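Local coordinates for uncharacterized protein lp_2219 (Lactobacillus plantarum, PDB 3HFQ) that is of unknown function but folds as a seven-bladed beta-propeller of the lactonase family, consistent with a possible role in hydrolysing a sugar lactone, at residues T146-T149 and R153-V156; V91-D94 and L99-S102; Y313-D316 and K321-L324. The protein carries 1 engineered substitution. One frame throughout, in Å; residues are numbered along the deposited sequence.

Interaction 1 (T146-T149 and R153-V156); sequences TDLT and RLAV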
loop_
_atom_site.group_PDB
_atom_site.type_symbol
_atom_site.label_atom_id
_atom_site.label_comp_id
_atom_site.label_asym_id
_atom_site.label_seq_id
_atom_site.Cartn_x
_atom_site.Cartn_y
_atom_site.Cartn_z
ATOM N N THR A 146 -5.056 2.850 -5.967
ATOM C CA THR A 146 -5.366 2.681 -7.382
ATOM C C THR A 146 -4.600 1.453 -7.860
ATOM O O THR A 146 -3.423 1.546 -8.208
ATOM C CB THR A 146 -4.909 3.893 -8.230
ATOM O OG1 THR A 146 -3.522 4.153 -7.980
ATOM C CG2 THR A 146 -5.730 5.134 -7.888
ATOM N N ASP A 147 -5.256 0.299 -7.863
ATOM C CA ASP A 147 -4.588 -0.916 -8.308
ATOM C C ASP A 147 -5.544 -1.860 -9.033
ATOM O O ASP A 147 -6.762 -1.724 -8.933
ATOM C CB ASP A 147 -3.923 -1.624 -7.122
ATOM C CG ASP A 147 -2.538 -2.152 -7.467
ATOM O OD1 ASP A 147 -2.348 -2.611 -8.614
ATOM O OD2 ASP A 147 -1.641 -2.114 -6.597
ATOM N N LEU A 148 -4.972 -2.821 -9.753
ATOM C CA LEU A 148 -5.731 -3.773 -10.564
ATOM C C LEU A 148 -6.569 -4.838 -9.860
ATOM O O LEU A 148 -6.197 -5.356 -8.810
ATOM C CB LEU A 148 -4.775 -4.470 -11.539
ATOM C CG LEU A 148 -4.050 -3.563 -12.536
ATOM C CD1 LEU A 148 -2.947 -4.342 -13.230
ATOM C CD2 LEU A 148 -5.046 -3.009 -13.549
ATOM N N THR A 149 -7.706 -5.164 -10.470
ATOM C CA THR A 149 -8.602 -6.192 -9.955
ATOM C C THR A 149 -8.200 -7.482 -10.666
ATOM O O THR A 149 -7.413 -7.452 -11.609
ATOM C CB THR A 149 -10.084 -5.896 -10.299
ATOM O OG1 THR A 149 -10.246 -5.876 -11.721
ATOM C CG2 THR A 149 -10.518 -4.558 -9.719
ATOM N N ARG A 153 -9.429 -4.617 -14.104
ATOM C CA ARG A 153 -10.135 -3.349 -14.084
ATOM C C ARG A 153 -9.342 -2.630 -12.987
ATOM O O ARG A 153 -8.422 -3.222 -12.417
ATOM C CB ARG A 153 -11.596 -3.537 -13.676
ATOM C CG ARG A 153 -12.410 -4.413 -14.637
ATOM C CD ARG A 153 -13.853 -4.501 -14.162
ATOM N NE ARG A 153 -14.583 -5.640 -14.725
ATOM C CZ ARG A 153 -15.443 -5.569 -15.738
ATOM N NH1 ARG A 153 -15.697 -4.410 -16.327
ATOM N NH2 ARG A 153 -16.076 -6.666 -16.146
ATOM N N LEU A 154 -9.667 -1.378 -12.686
ATOM C CA LEU A 154 -8.920 -0.651 -11.664
ATOM C C LEU A 154 -9.784 -0.281 -10.469
ATOM O O LEU A 154 -10.797 0.398 -10.612
ATOM C CB LEU A 154 -8.308 0.631 -12.247
ATOM C CG LEU A 154 -7.333 1.384 -11.333
ATOM C CD1 LEU A 154 -5.979 0.669 -11.353
ATOM C CD2 LEU A 154 -7.163 2.838 -11.804
ATOM N N ALA A 155 -9.381 -0.745 -9.292
ATOM C CA ALA A 155 -10.102 -0.437 -8.067
ATOM C C ALA A 155 -9.505 0.856 -7.529
ATOM O O ALA A 155 -8.289 0.958 -7.361
ATOM C CB ALA A 155 -9.930 -1.563 -7.057
ATOM N N VAL A 156 -10.363 1.841 -7.275
ATOM C CA VAL A 156 -9.936 3.146 -6.775
ATOM C C VAL A 156 -10.701 3.444 -5.485
ATOM O O VAL A 156 -11.926 3.501 -5.484
ATOM C CB VAL A 156 -10.213 4.243 -7.838
ATOM C CG1 VAL A 156 -9.808 5.619 -7.307
ATOM C CG2 VAL A 156 -9.442 3.922 -9.118
#

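Interaction 2 (V91-D94 and L99-S102); sequences VAVD and LVYS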
loop_
_atom_site.group_PDB
_atom_site.type_symbol
_atom_site.label_atom_id
_atom_site.label_comp_id
_atom_site.label_asym_id
_atom_site.label_seq_id
_atom_site.Cartn_x
_atom_site.Cartn_y
_atom_site.Cartn_z
ATOM N N VAL A 91 1.094 4.350 -5.671
ATOM C CA VAL A 91 1.551 4.179 -7.049
ATOM C C VAL A 91 1.624 2.684 -7.355
ATOM O O VAL A 91 2.032 1.896 -6.504
ATOM C CB VAL A 91 2.940 4.855 -7.276
ATOM C CG1 VAL A 91 3.993 4.241 -6.362
ATOM C CG2 VAL A 91 3.345 4.737 -8.739
ATOM N N ALA A 92 1.198 2.295 -8.555
ATOM C CA ALA A 92 1.220 0.886 -8.958
ATOM C C ALA A 92 1.547 0.738 -10.442
ATOM O O ALA A 92 1.359 1.673 -11.223
ATOM C CB ALA A 92 -0.132 0.235 -8.659
ATOM N N VAL A 93 2.021 -0.445 -10.830
ATOM C CA VAL A 93 2.374 -0.713 -12.222
ATOM C C VAL A 93 1.454 -1.746 -12.879
ATOM O O VAL A 93 1.106 -2.760 -12.269
ATOM C CB VAL A 93 3.839 -1.227 -12.341
ATOM C CG1 VAL A 93 4.131 -1.659 -13.778
ATOM C CG2 VAL A 93 4.819 -0.128 -11.923
ATOM N N ASP A 94 1.060 -1.467 -14.120
ATOM C CA ASP A 94 0.221 -2.364 -14.913
ATOM C C ASP A 94 1.180 -2.930 -15.960
ATOM O O ASP A 94 1.488 -2.259 -16.946
ATOM C CB ASP A 94 -0.892 -1.575 -15.613
ATOM C CG ASP A 94 -1.905 -2.474 -16.304
ATOM O OD1 ASP A 94 -1.505 -3.542 -16.807
ATOM O OD2 ASP A 94 -3.098 -2.104 -16.353
ATOM N N LEU A 99 1.366 0.750 -18.036
ATOM C CA LEU A 99 0.856 1.992 -17.463
ATOM C C LEU A 99 1.222 2.048 -15.981
ATOM O O LEU A 99 1.492 1.021 -15.359
ATOM C CB LEU A 99 -0.673 2.048 -17.578
ATOM C CG LEU A 99 -1.374 1.990 -18.939
ATOM C CD1 LEU A 99 -2.884 1.907 -18.719
ATOM C CD2 LEU A 99 -1.013 3.211 -19.764
ATOM N N VAL A 100 1.232 3.255 -15.425
ATOM C CA VAL A 100 1.509 3.459 -14.004
ATOM C C VAL A 100 0.317 4.231 -13.444
ATOM O O VAL A 100 -0.121 5.216 -14.037
ATOM C CB VAL A 100 2.815 4.271 -13.773
ATOM C CG1 VAL A 100 2.870 4.790 -12.334
ATOM C CG2 VAL A 100 4.032 3.375 -14.036
ATOM N N TYR A 101 -0.223 3.765 -12.323
ATOM C CA TYR A 101 -1.364 4.425 -11.694
ATOM C C TYR A 101 -0.934 5.079 -10.386
ATOM O O TYR A 101 -0.057 4.569 -9.691
ATOM C CB TYR A 101 -2.461 3.410 -11.369
ATOM C CG TYR A 101 -2.905 2.549 -12.526
ATOM C CD1 TYR A 101 -3.586 3.095 -13.612
ATOM C CD2 TYR A 101 -2.668 1.176 -12.518
ATOM C CE1 TYR A 101 -4.013 2.289 -14.673
ATOM C CE2 TYR A 101 -3.088 0.366 -13.566
ATOM C CZ TYR A 101 -3.762 0.927 -14.638
ATOM O OH TYR A 101 -4.154 0.123 -15.683
ATOM N N SER A 102 -1.548 6.211 -10.054
ATOM C CA SER A 102 -1.238 6.887 -8.802
ATOM C C SER A 102 -2.509 7.470 -8.203
ATOM O O SER A 102 -3.456 7.804 -8.927
ATOM C CB SER A 102 -0.190 7.992 -9.008
ATOM O OG SER A 102 -0.622 8.975 -9.929
#

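Interaction 3 (Y313-D316 and K321-L324); sequences YARD and KLSL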
loop_
_atom_site.group_PDB
_atom_site.type_symbol
_atom_site.label_atom_id
_atom_site.label_comp_id
_atom_site.label_asym_id
_atom_site.label_seq_id
_atom_site.Cartn_x
_atom_site.Cartn_y
_atom_site.Cartn_z
ATOM N N TYR A 313 10.052 -10.019 11.619
ATOM C CA TYR A 313 9.349 -11.122 12.272
ATOM C C TYR A 313 9.556 -12.399 11.492
ATOM O O TYR A 313 9.793 -12.375 10.285
ATOM C CB TYR A 313 7.829 -10.927 12.293
ATOM C CG TYR A 313 7.314 -9.674 12.924
ATOM C CD1 TYR A 313 7.003 -8.563 12.144
ATOM C CD2 TYR A 313 7.053 -9.620 14.294
ATOM C CE1 TYR A 313 6.451 -7.424 12.709
ATOM C CE2 TYR A 313 6.503 -8.484 14.871
ATOM C CZ TYR A 313 6.194 -7.395 14.069
ATOM O OH TYR A 313 5.617 -6.277 14.616
ATOM N N ALA A 314 9.443 -13.519 12.194
ATOM C CA ALA A 314 9.512 -14.814 11.562
ATOM C C ALA A 314 8.020 -15.111 11.433
ATOM O O ALA A 314 7.235 -14.710 12.293
ATOM C CB ALA A 314 10.174 -15.831 12.479
ATOM N N ARG A 315 7.623 -15.784 10.363
ATOM C CA ARG A 315 6.219 -16.116 10.157
ATOM C C ARG A 315 6.065 -17.618 9.941
ATOM O O ARG A 315 6.718 -18.188 9.073
ATOM C CB ARG A 315 5.670 -15.367 8.937
ATOM C CG ARG A 315 4.285 -15.844 8.492
ATOM C CD ARG A 315 3.769 -15.083 7.267
ATOM N NE ARG A 315 2.439 -15.545 6.879
ATOM C CZ ARG A 315 2.199 -16.598 6.104
ATOM N NH1 ARG A 315 3.200 -17.313 5.604
ATOM N NH2 ARG A 315 0.947 -16.952 5.845
ATOM N N ASP A 316 5.205 -18.254 10.735
ATOM C CA ASP A 316 4.966 -19.690 10.602
ATOM C C ASP A 316 4.129 -19.901 9.344
ATOM O O ASP A 316 3.065 -19.297 9.192
ATOM C CB ASP A 316 4.222 -20.219 11.833
ATOM C CG ASP A 316 4.112 -21.735 11.844
ATOM O OD1 ASP A 316 3.400 -22.295 10.984
ATOM O OD2 ASP A 316 4.749 -22.366 12.711
ATOM N N LYS A 321 1.037 -17.234 12.209
ATOM C CA LYS A 321 1.417 -16.352 13.306
ATOM C C LYS A 321 2.844 -15.818 13.215
ATOM O O LYS A 321 3.708 -16.402 12.559
ATOM C CB LYS A 321 1.179 -17.050 14.648
ATOM C CG LYS A 321 -0.305 -17.316 14.905
ATOM C CD LYS A 321 -0.573 -17.795 16.322
ATOM C CE LYS A 321 -2.070 -17.936 16.566
ATOM N NZ LYS A 321 -2.378 -18.389 17.954
ATOM N N LEU A 322 3.079 -14.695 13.887
ATOM C CA LEU A 322 4.381 -14.040 13.861
ATOM C C LEU A 322 5.093 -14.024 15.211
ATOM O O LEU A 322 4.467 -14.141 16.265
ATOM C CB LEU A 322 4.206 -12.594 13.378
ATOM C CG LEU A 322 3.326 -12.365 12.141
ATOM C CD1 LEU A 322 3.140 -10.864 11.913
ATOM C CD2 LEU A 322 3.951 -13.028 10.923
ATOM N N SER A 323 6.412 -13.878 15.164
ATOM C CA SER A 323 7.223 -13.798 16.373
ATOM C C SER A 323 8.412 -12.894 16.073
ATOM O O SER A 323 9.029 -12.987 15.009
ATOM C CB SER A 323 7.695 -15.189 16.823
ATOM O OG SER A 323 8.585 -15.773 15.892
ATOM N N LEU A 324 8.713 -12.008 17.016
ATOM C CA LEU A 324 9.807 -11.057 16.871
ATOM C C LEU A 324 11.184 -11.686 16.677
ATOM O O LEU A 324 11.546 -12.640 17.362
ATOM C CB LEU A 324 9.844 -10.134 18.094
ATOM C CG LEU A 324 10.921 -9.046 18.140
ATOM C CD1 LEU A 324 10.741 -8.100 16.964
ATOM C CD2 LEU A 324 10.825 -8.283 19.455
#

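Interaction 1 (T146-T149 and R153-V156)
D147 and A155 face each other as an antiparallel hydrogen-bonded pair. D147 N reaches A155 O at 3.1 Å, and A155 N returns to D147 O at 2.8 Å. Two residues on, T149 N binds R153 O at 2.8 Å. The next bond swaps backbone for side chain. T149 OG1 sits between its own backbone N and carbonyl carbon (chi1 62°), which brings it close enough to accept R153 N at 2.8 Å; D151, in the turn, also bonds this hydroxyl. Within its own strand, D147 OD1 takes L148 N on its anti lone pair, while OD2 bonds Y90 OH.

The bonds between the two segments belong to the hairpin of strands 143-148 and 154-158, the first two of the four antiparallel strands of one propeller blade, where the chain turns through three residues.

On the face bearing T146, L148, L154 and V156, L154 lays CD1 against the backbone of D147, 3.5 Å from its C atom, and T146 CG2 rests alongside the two methyls of V156 at 4.1 Å. The opposite face carries A155, whose CB lies 4.0 Å from T149 CG2.

The charge of R153 leads away from the partner segment on an extended chain. NE makes a salt bridge with D151 OD2, NH1 bonds N168 OD1 and NH2 the carbonyl of T218, which ties the guanidinium to the turn, to strand 163-169 and to T218 just past strand 210-217.

Interaction 2 (V91-D94 and L99-S102)
D94 and Y101 meet through their side chains across the pair of strands: Y101 OH donates to D94 OD2 at 2.6 Å, on the anti lone pair of that oxygen. The carboxylate approaches the ring at its edge, near the ring plane, with the two planes 51° apart. Y101 CG lies beside its own backbone N (chi1 -53°), and this leans the ring toward D94, diagonally across on the partner strand, where CE2 packs 3.6 Å from D94 CB. The same OD2 also forms a salt bridge with R97 NH1 in the connecting loop, so two partners grip it.

The backbone polar atoms are matched in two reciprocal sets. A92 N binds Y101 O and Y101 N binds A92 O, each at 2.8 Å. D94 N binds L99 O at 2.8 Å, whereas the reverse bond from L99 N to D94 O is longer, 3.2 Å. Two of these carbonyls do further work: V91 CA offers a CH to Y101 O, and V100 CA one to A92 O.

The hairpin so formed, 90-94 with 99-104, holds the first two strands of a four-stranded propeller blade. V100 and S102 turn their remaining backbone groups to M113 and E111 on the third strand, 109-115.

A phenylalanine in place of Y101 would probably leave D94 OD2 without its hydroxyl mate and the carboxylate freer to turn.

On the face opposite Y101, V100 stands between two valines: its CG1 meets V91 CG2 at 3.6 Å, and its CG2 meets V93 CG2 at 4.2 Å. Y54 of strand 52-59 packs against V93 and V100 there.

Interaction 3 (Y313-D316 and K321-L324)
The ring of Y313 has L322 CD1 over one face, and its edge meets the backbone of the opposite strand: S323 C lies in the ring plane, 4.0 Å from Y313 CD2, with L324 N close by. At the root of the side chain, Y313 CB packs against L322 CB at 4.1 Å, and the hydroxyl at the far end bonds the carbonyl of S282. The guanidinium of R315, carried on a fully extended chain, is held by Y255 OH at NE and by the carbonyl of E297 at NH1, while D316 OD1 accepts the backbone N of T318 and S319 in the connecting loop.

L322 is the apolar centre of the contact. Its CG sits beside the backbone N (chi1 -46°), which places one methyl at the tyrosine face and the other, CD2, 3.5 Å from R315 CB. The two side chains cross obliquely here, so the leucine covers the aliphatic root of the arginine.

Backbone bonds hold the strands in register. A314 N to S323 O is 2.9 Å and nearly straight, 169° at the hydrogen; S323 N returns to A314 O at 3.1 Å. D316 N then reaches K321 O at 3.0 Å, where the hairpin opens into its four-residue connection. On the face away from L322, A314 CB lies beside S323 OG.

These are the third and outermost strands of a propeller blade, 309-315 and 322-330. Inward, Y313 and R315 bond the backbone of strand 299-304 and the residue just before it; on the L322 side, the contact packs on strands 275-282 and 253-259 of the preceding blade.

How the interactions relate
All three contacts are hairpins within blades of a single seven-bladed propeller, and they follow one another along the chain as interaction 2, interaction 1, interaction 3. Interactions 2 and 1 occupy the inner two strands of consecutive blades, with centres about 10 Å apart. They pack directly: L154 CD1 touches Y101 CD2 at 3.5 Å, and D147 OD2 lies 3.5 Å from A92 CB, so the two hairpins form part of the interface between these adjacent blades. Interaction 3 joins the outer two strands of the last blade built of consecutive strands, across the chain's centre, its centre about 30 Å from that of interaction 1. Strand 334-339 then pairs with 2-9, closing the ring.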